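3-hexulose-6-phosphate isomerase (Methanocaldococcus jannaschii, PDB 1JEO) catalyses the interconversion of 3-hexulose 6-phosphate and fructose 6-phosphate, an isomerase step in the making of ribose 5-phosphate. Local coordinates at residues I43-V48 against S69-E74. Numbering follows the deposited sequence.
Sequences IFIFGV and SYFVGE
Val72 is the main bump of this contact, and it fills the hollow between Phe44 and Phe46. Its CB lies 3.7 Å from Phe46 CD1. Its CG2 branch reaches Phe44 CD2 at 4.1 Å, near the plane of that ring. Both phenylalanines cross the valine at about a right angle. The Phe46 ring also turns its edge to the carbonyl of Val72, with CD1 3.5 Å from Val72 O. Next along this face, Tyr70 CD1 sits over the rim of the Phe44 ring. The two rings are oblique, with planes at 39°.

Ile45 and Phe71 occupy the other face. The Phe71 ring leans forward along strand 43-46, past Ile45 to Gly47, because its CG stands opposite the backbone N (chi1 -167°). One ring face covers Ile45 O, which lies 3.3 Å from Phe71 CD1. The far edge reaches Gly47, where CZ is 3.7 Å from Gly47 O. Were Phe71 replaced by alanine, Ile45 O would probably lose its ring cover and a gap would open beside Gly47.

The backbones run parallel. Tyr70 N donates to Ile43 O, and Ile45 N to Tyr70 O. The third bond, Val72 N to Ile45 O at 3.0 Å, is the straightest (167°). Ile45 O is thus held by an amide as well as lying under a ring.

Helix 49-64 links strands 43-46 and 69-71 in a beta-alpha-beta unit of the SIS domain and covers the Ile45 and Phe71 face. Gly47 lies close to Ser51 and Ser90, both inferred to bind substrate. Ile45 packs on Phe58 and Ala59 of the helix, and Phe71 on Arg56. On the opposite face Phe46 meets Val98 and Val101 of helix 96-106, while Tyr80 meets Phe44 edge-to-face. Strand 69-71 is outermost in the chain's sheet; strand 85-89 continues it beyond 43-46.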
# COMPACT_ATOMS: atom_id res chain seq x y z
N ILE A 43 -8.01 -4.92 -7.90
CA ILE A 43 -7.23 -4.56 -6.71
C ILE A 43 -7.96 -3.49 -5.90
O ILE A 43 -8.36 -2.45 -6.43
CB ILE A 43 -5.80 -4.05 -7.10
CG1 ILE A 43 -5.08 -5.11 -7.95
CG2 ILE A 43 -4.96 -3.80 -5.83
CD1 ILE A 43 -4.07 -4.56 -8.89
N PHE A 44 -8.15 -3.77 -4.61
CA PHE A 44 -8.84 -2.87 -3.69
C PHE A 44 -7.92 -2.31 -2.62
O PHE A 44 -7.17 -3.06 -1.99
CB PHE A 44 -10.01 -3.59 -3.01
CG PHE A 44 -11.14 -3.95 -3.93
CD1 PHE A 44 -11.03 -5.05 -4.81
CD2 PHE A 44 -12.33 -3.21 -3.92
CE1 PHE A 44 -12.10 -5.41 -5.66
CE2 PHE A 44 -13.41 -3.55 -4.77
CZ PHE A 44 -13.30 -4.66 -5.64
N ILE A 45 -7.95 -1.00 -2.44
CA ILE A 45 -7.12 -0.33 -1.44
C ILE A 45 -8.02 0.37 -0.42
O ILE A 45 -9.06 0.92 -0.78
CB ILE A 45 -6.18 0.77 -2.07
CG1 ILE A 45 -5.56 0.33 -3.41
CG2 ILE A 45 -5.11 1.21 -1.06
CD1 ILE A 45 -4.57 -0.80 -3.36
N PHE A 46 -7.62 0.32 0.85
CA PHE A 46 -8.36 0.99 1.93
C PHE A 46 -7.44 1.45 3.06
O PHE A 46 -6.42 0.83 3.37
CB PHE A 46 -9.49 0.11 2.50
CG PHE A 46 -10.41 0.84 3.47
CD1 PHE A 46 -11.18 1.95 3.04
CD2 PHE A 46 -10.48 0.45 4.83
CE1 PHE A 46 -12.02 2.66 3.95
CE2 PHE A 46 -11.31 1.16 5.75
CZ PHE A 46 -12.08 2.27 5.30
N GLY A 47 -7.89 2.54 3.69
CA GLY A 47 -7.21 3.14 4.81
C GLY A 47 -8.09 4.28 5.29
O GLY A 47 -8.93 4.78 4.53
N VAL A 48 -7.88 4.70 6.53
CA VAL A 48 -8.64 5.78 7.15
C VAL A 48 -7.70 6.98 7.35
O VAL A 48 -6.49 6.80 7.50
CB VAL A 48 -9.26 5.30 8.52
CG1 VAL A 48 -9.90 6.45 9.29
CG2 VAL A 48 -10.30 4.23 8.27
N SER A 69 -7.95 -1.00 -10.59
CA SER A 69 -7.73 -0.52 -9.23
C SER A 69 -8.92 0.23 -8.67
O SER A 69 -9.59 0.97 -9.39
CB SER A 69 -6.50 0.38 -9.21
OG SER A 69 -6.11 0.71 -7.89
N TYR A 70 -9.20 0.03 -7.38
CA TYR A 70 -10.32 0.70 -6.70
C TYR A 70 -9.98 1.07 -5.27
O TYR A 70 -9.12 0.44 -4.64
CB TYR A 70 -11.57 -0.21 -6.67
CG TYR A 70 -12.12 -0.57 -8.03
CD1 TYR A 70 -11.92 -1.86 -8.56
CD2 TYR A 70 -12.81 0.38 -8.81
CE1 TYR A 70 -12.38 -2.20 -9.87
CE2 TYR A 70 -13.28 0.06 -10.12
CZ TYR A 70 -13.05 -1.23 -10.63
OH TYR A 70 -13.50 -1.55 -11.89
N PHE A 71 -10.60 2.13 -4.79
CA PHE A 71 -10.44 2.54 -3.40
C PHE A 71 -11.80 2.29 -2.76
O PHE A 71 -12.83 2.76 -3.26
CB PHE A 71 -10.03 4.01 -3.25
CG PHE A 71 -9.57 4.36 -1.85
CD1 PHE A 71 -8.25 4.08 -1.45
CD2 PHE A 71 -10.46 4.91 -0.90
CE1 PHE A 71 -7.82 4.32 -0.12
CE2 PHE A 71 -10.05 5.15 0.43
CZ PHE A 71 -8.73 4.86 0.82
N VAL A 72 -11.81 1.54 -1.65
CA VAL A 72 -13.03 1.19 -0.92
C VAL A 72 -13.66 2.45 -0.30
O VAL A 72 -12.98 3.24 0.35
CB VAL A 72 -12.74 0.12 0.18
CG1 VAL A 72 -14.03 -0.31 0.90
CG2 VAL A 72 -12.05 -1.09 -0.43
N GLY A 73 -14.95 2.64 -0.54
CA GLY A 73 -15.65 3.80 -0.01
C GLY A 73 -16.08 4.77 -1.09
O GLY A 73 -16.98 5.59 -0.86
N GLU A 74 -15.48 4.66 -2.27
CA GLU A 74 -15.79 5.57 -3.38
C GLU A 74 -16.90 5.12 -4.31
O GLU A 74 -17.20 3.93 -4.42
CB GLU A 74 -14.52 5.99 -4.11
CG GLU A 74 -13.57 6.73 -3.16
CD GLU A 74 -12.47 7.50 -3.83
OE1 GLU A 74 -11.91 8.39 -3.17
OE2 GLU A 74 -12.16 7.22 -5.01